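Local coordinates for putative metal binding protein (Coccidioides immitis, PDB 3CVG) that is of uncertain function but, as a member of the periplasmic-binding-protein superfamily, probably binds a metal ion or another small ligand, at residues 139-151 and 192-204. Sequence-based numbering, arbitrary orientation.
Sequences GNTKPPVRFLSRY and TAAILLREYTITD
The side chains of Arg146 and Glu199 run alongside each other in the same direction, and Arg146 NE reaches Glu199 OE2 at 2.8 Å in a salt bridge. The guanidinium and carboxylate planes are turned 53° apart, and NE meets OE2 from above the carboxylate plane. Glu199 has its CG anti to its carbonyl carbon (chi1 -53°) and runs extended from there, which carries the carboxylate across Leu148, whose CB sits 3.4 Å from Glu199 OE1. The same OE1 is hydrogen-bonded to His181 ND1 in strand 180-182. The backbones of parallel strands 147-149 and 200-204 are held by hydrogen bonds from Tyr200 N to Arg146 O and, at 2.9 Å, from Leu148 N to Tyr200 O. Thr201 extends the link with its side chain: its hydroxyl OG1 donates to Leu148 O, 2.8 Å away. On the face of the sheet that carries Leu148 and Thr201, Leu148 CD1 packs 3.9 Å from Ala193 CB and equally near Ala194 CB, bringing helix 187-196 against the strand. Phe147 lies on the other face with Tyr200 and presents its ring edge to Ile202, CZ to CG1 4.0 Å, while Trp164 meets the ring edge-to-face. Farther out, Pro143 CB sits over the centre of the Arg198 guanidinium, 3.6 Å from NH1. With one carboxylate oxygen given to arginine and the other to histidine, Glu199 would be expected to stay ionised, tying three neighbouring backbone segments together through a largely buried charge.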
ATOM      1  N   GLY A 139     -30.818  -3.105  -2.157  1.00 38.90           N
ATOM      2  CA  GLY A 139     -30.696  -4.208  -3.099  1.00 41.14           C
ATOM      3  C   GLY A 139     -31.609  -4.213  -4.311  1.00 42.30           C
ATOM      4  O   GLY A 139     -31.834  -5.268  -4.911  1.00 44.33           O
ATOM      5  N   ASN A 140     -32.120  -3.043  -4.685  1.00 41.81           N
ATOM      6  CA  ASN A 140     -33.022  -2.924  -5.829  1.00 40.89           C
ATOM      7  C   ASN A 140     -32.450  -2.008  -6.904  1.00 39.62           C
ATOM      8  O   ASN A 140     -33.128  -1.097  -7.384  1.00 39.65           O
ATOM      9  CB  ASN A 140     -34.362  -2.369  -5.357  1.00 43.85           C
ATOM     10  CG  ASN A 140     -34.214  -1.027  -4.677  1.00 45.98           C
ATOM     11  OD1 ASN A 140     -33.148  -0.710  -4.147  1.00 48.37           O
ATOM     12  ND2 ASN A 140     -35.278  -0.234  -4.679  1.00 47.17           N
ATOM     13  N   THR A 141     -31.196  -2.239  -7.269  1.00 35.85           N
ATOM     14  CA  THR A 141     -30.548  -1.432  -8.291  1.00 33.13           C
ATOM     15  C   THR A 141     -30.006  -2.365  -9.352  1.00 32.31           C
ATOM     16  O   THR A 141     -29.900  -3.574  -9.129  1.00 29.86           O
ATOM     17  CB  THR A 141     -29.369  -0.620  -7.723  1.00 32.74           C
ATOM     18  OG1 THR A 141     -28.359  -1.516  -7.234  1.00 29.25           O
ATOM     19  CG2 THR A 141     -29.844   0.281  -6.596  1.00 30.89           C
ATOM     20  N   LYS A 142     -29.670  -1.808 -10.506  1.00 31.56           N
ATOM     21  CA  LYS A 142     -29.121  -2.614 -11.579  1.00 32.66           C
ATOM     22  C   LYS A 142     -27.815  -2.008 -12.076  1.00 31.59           C
ATOM     23  O   LYS A 142     -27.801  -0.930 -12.659  1.00 33.98           O
ATOM     24  CB  LYS A 142     -30.114  -2.738 -12.737  1.00 34.89           C
ATOM     25  CG  LYS A 142     -29.753  -3.863 -13.703  1.00 38.39           C
ATOM     26  CD  LYS A 142     -29.559  -5.174 -12.935  1.00 39.10           C
ATOM     27  CE  LYS A 142     -28.354  -5.948 -13.443  1.00 38.68           C
ATOM     28  NZ  LYS A 142     -28.072  -7.134 -12.599  1.00 37.29           N
ATOM     29  N   PRO A 143     -26.691  -2.693 -11.825  1.00 30.35           N
ATOM     30  CA  PRO A 143     -26.673  -3.971 -11.103  1.00 28.28           C
ATOM     31  C   PRO A 143     -26.768  -3.735  -9.593  1.00 25.81           C
ATOM     32  O   PRO A 143     -26.814  -2.594  -9.139  1.00 24.15           O
ATOM     33  CB  PRO A 143     -25.333  -4.563 -11.517  1.00 29.08           C
ATOM     34  CG  PRO A 143     -24.460  -3.333 -11.589  1.00 28.87           C
ATOM     35  CD  PRO A 143     -25.345  -2.343 -12.317  1.00 29.54           C
ATOM     36  N   PRO A 144     -26.835  -4.813  -8.796  1.00 24.78           N
ATOM     37  CA  PRO A 144     -26.917  -4.566  -7.354  1.00 24.45           C
ATOM     38  C   PRO A 144     -25.590  -3.980  -6.864  1.00 23.55           C
ATOM     39  O   PRO A 144     -24.538  -4.229  -7.456  1.00 23.12           O
ATOM     40  CB  PRO A 144     -27.193  -5.956  -6.783  1.00 24.47           C
ATOM     41  CG  PRO A 144     -26.465  -6.852  -7.735  1.00 26.78           C
ATOM     42  CD  PRO A 144     -26.814  -6.257  -9.088  1.00 24.74           C
ATOM     43  N   VAL A 145     -25.643  -3.188  -5.800  1.00 23.45           N
ATOM     44  CA  VAL A 145     -24.432  -2.590  -5.252  1.00 22.44           C
ATOM     45  C   VAL A 145     -23.697  -3.628  -4.404  1.00 21.24           C
ATOM     46  O   VAL A 145     -24.239  -4.120  -3.416  1.00 20.05           O
ATOM     47  CB  VAL A 145     -24.771  -1.372  -4.372  1.00 24.12           C
ATOM     48  CG1 VAL A 145     -23.513  -0.828  -3.706  1.00 20.45           C
ATOM     49  CG2 VAL A 145     -25.433  -0.294  -5.224  1.00 22.03           C
ATOM     50  N   ARG A 146     -22.485  -3.980  -4.821  1.00 19.57           N
ATOM     51  CA  ARG A 146     -21.656  -4.937  -4.090  1.00 19.24           C
ATOM     52  C   ARG A 146     -20.252  -4.339  -3.909  1.00 18.13           C
ATOM     53  O   ARG A 146     -19.803  -3.532  -4.728  1.00 18.87           O
ATOM     54  CB  ARG A 146     -21.594  -6.278  -4.839  1.00 18.25           C
ATOM     55  CG  ARG A 146     -22.946  -7.028  -4.866  1.00 19.11           C
ATOM     56  CD  ARG A 146     -22.903  -8.248  -5.773  1.00 18.29           C
ATOM     57  NE  ARG A 146     -21.875  -9.208  -5.372  1.00 20.24           N
ATOM     58  CZ  ARG A 146     -21.973 -10.015  -4.320  1.00 20.44           C
ATOM     59  NH1 ARG A 146     -23.058  -9.985  -3.553  1.00 18.00           N
ATOM     60  NH2 ARG A 146     -20.996 -10.865  -4.047  1.00 20.26           N
ATOM     61  N   PHE A 147     -19.579  -4.714  -2.824  1.00 18.88           N
ATOM     62  CA  PHE A 147     -18.238  -4.209  -2.527  1.00 17.88           C
ATOM     63  C   PHE A 147     -17.271  -5.378  -2.368  1.00 17.50           C
ATOM     64  O   PHE A 147     -17.516  -6.268  -1.547  1.00 16.40           O
ATOM     65  CB  PHE A 147     -18.254  -3.401  -1.225  1.00 18.88           C
ATOM     66  CG  PHE A 147     -16.922  -2.829  -0.863  1.00 18.48           C
ATOM     67  CD1 PHE A 147     -16.527  -1.592  -1.356  1.00 16.52           C
ATOM     68  CD2 PHE A 147     -16.034  -3.551  -0.070  1.00 17.59           C
ATOM     69  CE1 PHE A 147     -15.271  -1.080  -1.062  1.00 17.25           C
ATOM     70  CE2 PHE A 147     -14.772  -3.039   0.225  1.00 18.63           C
ATOM     71  CZ  PHE A 147     -14.400  -1.802  -0.275  1.00 16.68           C
ATOM     72  N   LEU A 148     -16.176  -5.362  -3.129  1.00 18.56           N
ATOM     73  CA  LEU A 148     -15.185  -6.440  -3.071  1.00 17.11           C
ATOM     74  C   LEU A 148     -14.065  -6.194  -2.063  1.00 17.90           C
ATOM     75  O   LEU A 148     -13.332  -5.201  -2.139  1.00 15.95           O
ATOM     76  CB  LEU A 148     -14.571  -6.695  -4.460  1.00 16.42           C
ATOM     77  CG  LEU A 148     -13.742  -7.979  -4.662  1.00 16.59           C
ATOM     78  CD1 LEU A 148     -13.791  -8.377  -6.127  1.00 16.82           C
ATOM     79  CD2 LEU A 148     -12.279  -7.806  -4.207  1.00 14.31           C
ATOM     80  N   SER A 149     -13.939  -7.116  -1.120  1.00 16.11           N
ATOM     81  CA  SER A 149     -12.910  -7.045  -0.092  1.00 15.76           C
ATOM     82  C   SER A 149     -11.928  -8.201  -0.261  1.00 16.36           C
ATOM     83  O   SER A 149     -12.330  -9.357  -0.420  1.00 17.99           O
ATOM     84  CB  SER A 149     -13.548  -7.099   1.303  1.00 15.82           C
ATOM     85  OG  SER A 149     -12.584  -7.358   2.314  1.00 15.09           O
ATOM     86  N   ARG A 150     -10.637  -7.892  -0.238  1.00 14.87           N
ATOM     87  CA  ARG A 150      -9.622  -8.932  -0.349  1.00 14.33           C
ATOM     88  C   ARG A 150      -9.595  -9.794   0.924  1.00 16.05           C
ATOM     89  O   ARG A 150      -9.052 -10.902   0.913  1.00 16.26           O
ATOM     90  CB  ARG A 150      -8.260  -8.309  -0.645  1.00 16.01           C
ATOM     91  CG  ARG A 150      -8.137  -7.873  -2.111  1.00 20.26           C
ATOM     92  CD  ARG A 150      -6.879  -7.060  -2.361  1.00 19.28           C
ATOM     93  NE  ARG A 150      -5.689  -7.757  -1.890  1.00 23.64           N
ATOM     94  CZ  ARG A 150      -4.574  -7.145  -1.510  1.00 25.18           C
ATOM     95  NH1 ARG A 150      -4.497  -5.821  -1.551  1.00 25.48           N
ATOM     96  NH2 ARG A 150      -3.543  -7.856  -1.070  1.00 26.73           N
ATOM     97  N   TYR A 151     -10.170  -9.269   2.010  1.00 14.42           N
ATOM     98  CA  TYR A 151     -10.315 -10.004   3.282  1.00 16.25           C
ATOM     99  C   TYR A 151      -9.072 -10.832   3.603  1.00 17.01           C
ATOM    100  O   TYR A 151      -9.170 -12.021   3.942  1.00 17.36           O
ATOM    101  CB  TYR A 151     -11.538 -10.937   3.150  1.00 15.76           C
ATOM    102  CG  TYR A 151     -12.360 -11.126   4.414  1.00 17.10           C
ATOM    103  CD1 TYR A 151     -13.036 -10.058   4.990  1.00 14.46           C
ATOM    104  CD2 TYR A 151     -12.470 -12.379   5.021  1.00 17.00           C
ATOM    105  CE1 TYR A 151     -13.798 -10.221   6.139  1.00 17.53           C
ATOM    106  CE2 TYR A 151     -13.235 -12.555   6.163  1.00 16.79           C
ATOM    107  CZ  TYR A 151     -13.896 -11.476   6.716  1.00 18.12           C
ATOM    108  OH  TYR A 151     -14.686 -11.654   7.825  1.00 18.39           O
ATOM    109  N   THR A 192      -9.277  -6.892 -11.026  1.00 19.90           N
ATOM    110  CA  THR A 192      -9.816  -7.467 -12.252  1.00 20.92           C
ATOM    111  C   THR A 192     -11.199  -8.067 -11.976  1.00 21.01           C
ATOM    112  O   THR A 192     -12.142  -7.890 -12.758  1.00 20.32           O
ATOM    113  CB  THR A 192      -8.881  -8.570 -12.800  1.00 21.41           C
ATOM    114  OG1 THR A 192      -7.615  -7.991 -13.148  1.00 19.12           O
ATOM    115  CG2 THR A 192      -9.492  -9.227 -14.034  1.00 21.30           C
ATOM    116  N   ALA A 193     -11.311  -8.770 -10.855  1.00 19.99           N
ATOM    117  CA  ALA A 193     -12.572  -9.394 -10.468  1.00 21.48           C
ATOM    118  C   ALA A 193     -13.652  -8.352 -10.194  1.00 19.32           C
ATOM    119  O   ALA A 193     -14.790  -8.517 -10.621  1.00 20.76           O
ATOM    120  CB  ALA A 193     -12.370 -10.266  -9.228  1.00 17.98           C
ATOM    121  N   ALA A 194     -13.300  -7.281  -9.480  1.00 20.23           N
ATOM    122  CA  ALA A 194     -14.266  -6.232  -9.162  1.00 18.62           C
ATOM    123  C   ALA A 194     -14.836  -5.619 -10.437  1.00 20.85           C
ATOM    124  O   ALA A 194     -16.033  -5.325 -10.527  1.00 18.91           O
ATOM    125  CB  ALA A 194     -13.611  -5.139  -8.326  1.00 18.03           C
ATOM    126  N   ILE A 195     -13.961  -5.411 -11.411  1.00 20.45           N
ATOM    127  CA  ILE A 195     -14.358  -4.817 -12.677  1.00 19.79           C
ATOM    128  C   ILE A 195     -15.257  -5.758 -13.468  1.00 18.43           C
ATOM    129  O   ILE A 195     -16.307  -5.343 -13.953  1.00 19.37           O
ATOM    130  CB  ILE A 195     -13.112  -4.440 -13.500  1.00 19.04           C
ATOM    131  CG1 ILE A 195     -12.371  -3.307 -12.790  1.00 19.40           C
ATOM    132  CG2 ILE A 195     -13.505  -3.997 -14.910  1.00 18.55           C
ATOM    133  CD1 ILE A 195     -10.937  -3.123 -13.281  1.00 19.68           C
ATOM    134  N   LEU A 196     -14.856  -7.020 -13.572  1.00 18.71           N
ATOM    135  CA  LEU A 196     -15.633  -8.017 -14.308  1.00 21.11           C
ATOM    136  C   LEU A 196     -16.995  -8.257 -13.670  1.00 20.99           C
ATOM    137  O   LEU A 196     -17.981  -8.496 -14.363  1.00 18.85           O
ATOM    138  CB  LEU A 196     -14.884  -9.351 -14.369  1.00 21.82           C
ATOM    139  CG  LEU A 196     -13.608  -9.445 -15.211  1.00 24.51           C
ATOM    140  CD1 LEU A 196     -13.016 -10.845 -15.112  1.00 25.90           C
ATOM    141  CD2 LEU A 196     -13.931  -9.116 -16.655  1.00 26.64           C
ATOM    142  N   LEU A 197     -17.047  -8.187 -12.345  1.00 20.31           N
ATOM    143  CA  LEU A 197     -18.284  -8.433 -11.615  1.00 21.34           C
ATOM    144  C   LEU A 197     -19.125  -7.186 -11.404  1.00 21.00           C
ATOM    145  O   LEU A 197     -20.214  -7.267 -10.842  1.00 21.06           O
ATOM    146  CB  LEU A 197     -17.959  -9.040 -10.251  1.00 19.77           C
ATOM    147  CG  LEU A 197     -17.211 -10.371 -10.256  1.00 21.07           C
ATOM    148  CD1 LEU A 197     -16.571 -10.575  -8.896  1.00 17.93           C
ATOM    149  CD2 LEU A 197     -18.168 -11.514 -10.604  1.00 20.80           C
ATOM    150  N   ARG A 198     -18.617  -6.038 -11.847  1.00 21.42           N
ATOM    151  CA  ARG A 198     -19.312  -4.765 -11.677  1.00 20.13           C
ATOM    152  C   ARG A 198     -19.514  -4.415 -10.200  1.00 20.58           C
ATOM    153  O   ARG A 198     -20.620  -4.093  -9.771  1.00 18.06           O
ATOM    154  CB  ARG A 198     -20.667  -4.782 -12.397  1.00 23.73           C
ATOM    155  CG  ARG A 198     -20.550  -4.906 -13.909  1.00 27.02           C
ATOM    156  CD  ARG A 198     -21.921  -4.855 -14.568  1.00 33.00           C
ATOM    157  NE  ARG A 198     -22.685  -6.065 -14.280  1.00 37.88           N
ATOM    158  CZ  ARG A 198     -23.988  -6.196 -14.495  1.00 39.92           C
ATOM    159  NH1 ARG A 198     -24.686  -5.187 -15.005  1.00 40.92           N
ATOM    160  NH2 ARG A 198     -24.592  -7.340 -14.202  1.00 38.61           N
ATOM    161  N   GLU A 199     -18.436  -4.481  -9.426  1.00 18.76           N
ATOM    162  CA  GLU A 199     -18.504  -4.159  -8.008  1.00 17.20           C
ATOM    163  C   GLU A 199     -17.564  -3.005  -7.681  1.00 17.93           C
ATOM    164  O   GLU A 199     -16.604  -2.731  -8.415  1.00 16.28           O
ATOM    165  CB  GLU A 199     -18.109  -5.376  -7.162  1.00 18.11           C
ATOM    166  CG  GLU A 199     -18.881  -6.642  -7.491  1.00 18.54           C
ATOM    167  CD  GLU A 199     -18.488  -7.837  -6.635  1.00 20.38           C
ATOM    168  OE1 GLU A 199     -17.361  -7.869  -6.084  1.00 24.49           O
ATOM    169  OE2 GLU A 199     -19.310  -8.766  -6.530  1.00 21.14           O
ATOM    170  N   TYR A 200     -17.855  -2.317  -6.587  1.00 17.62           N
ATOM    171  CA  TYR A 200     -17.000  -1.236  -6.133  1.00 18.48           C
ATOM    172  C   TYR A 200     -15.918  -1.909  -5.299  1.00 18.48           C
ATOM    173  O   TYR A 200     -16.127  -3.007  -4.770  1.00 16.09           O
ATOM    174  CB  TYR A 200     -17.768  -0.269  -5.237  1.00 18.65           C
ATOM    175  CG  TYR A 200     -18.855   0.515  -5.939  1.00 19.66           C
ATOM    176  CD1 TYR A 200     -18.656   1.845  -6.313  1.00 20.06           C
ATOM    177  CD2 TYR A 200     -20.099  -0.063  -6.192  1.00 20.15           C
ATOM    178  CE1 TYR A 200     -19.676   2.588  -6.919  1.00 21.50           C
ATOM    179  CE2 TYR A 200     -21.126   0.669  -6.794  1.00 23.53           C
ATOM    180  CZ  TYR A 200     -20.909   1.996  -7.155  1.00 23.21           C
ATOM    181  OH  TYR A 200     -21.933   2.721  -7.732  1.00 23.77           O
ATOM    182  N   THR A 201     -14.759  -1.269  -5.199  1.00 17.57           N
ATOM    183  CA  THR A 201     -13.687  -1.816  -4.393  1.00 17.52           C
ATOM    184  C   THR A 201     -12.613  -0.772  -4.141  1.00 17.35           C
ATOM    185  O   THR A 201     -12.465   0.179  -4.910  1.00 17.99           O
ATOM    186  CB  THR A 201     -13.015  -3.029  -5.076  1.00 18.49           C
ATOM    187  OG1 THR A 201     -12.177  -3.694  -4.130  1.00 17.59           O
ATOM    188  CG2 THR A 201     -12.147  -2.577  -6.260  1.00 15.83           C
ATOM    189  N   ILE A 202     -11.887  -0.944  -3.043  1.00 17.76           N
ATOM    190  CA  ILE A 202     -10.778  -0.056  -2.734  1.00 18.09           C
ATOM    191  C   ILE A 202      -9.588  -0.814  -3.294  1.00 18.12           C
ATOM    192  O   ILE A 202      -9.445  -2.016  -3.056  1.00 16.25           O
ATOM    193  CB  ILE A 202     -10.606   0.152  -1.215  1.00 17.21           C
ATOM    194  CG1 ILE A 202     -11.704   1.092  -0.695  1.00 16.58           C
ATOM    195  CG2 ILE A 202      -9.221   0.699  -0.909  1.00 17.07           C
ATOM    196  CD1 ILE A 202     -11.603   2.532  -1.191  1.00 15.27           C
ATOM    197  N   THR A 203      -8.771  -0.116  -4.074  1.00 17.85           N
ATOM    198  CA  THR A 203      -7.587  -0.693  -4.691  1.00 19.71           C
ATOM    199  C   THR A 203      -6.489   0.371  -4.576  1.00 20.01           C
ATOM    200  O   THR A 203      -6.676   1.383  -3.898  1.00 19.89           O
ATOM    201  CB  THR A 203      -7.864  -1.053  -6.192  1.00 18.07           C
ATOM    202  OG1 THR A 203      -6.717  -1.692  -6.764  1.00 16.26           O
ATOM    203  CG2 THR A 203      -8.191   0.198  -7.003  1.00 19.90           C
ATOM    204  N   ASP A 204      -5.347   0.153  -5.215  1.00 21.72           N
ATOM    205  CA  ASP A 204      -4.287   1.154  -5.132  1.00 25.29           C
ATOM    206  C   ASP A 204      -3.858   1.596  -6.523  1.00 25.38           C
ATOM    207  O   ASP A 204      -4.081   0.885  -7.507  1.00 23.26           O
ATOM    208  CB  ASP A 204      -3.085   0.619  -4.344  1.00 25.00           C
ATOM    209  CG  ASP A 204      -2.468  -0.604  -4.976  1.00 26.43           C
ATOM    210  OD1 ASP A 204      -3.023  -1.715  -4.823  1.00 33.80           O
ATOM    211  OD2 ASP A 204      -1.425  -0.461  -5.638  1.00 30.84           O
TER
HETATM  212  O   HOH W   1     -22.071  -2.745  -7.461  1.00 19.24           O
HETATM  213  O   HOH W   2     -22.706  -6.063  -8.960  1.00 33.17           O
HETATM  214  O   HOH W   3     -11.155  -3.466  -1.175  1.00 18.05           O
HETATM  215  O   HOH W   4      -5.329  -3.484  -3.629  1.00 36.00           O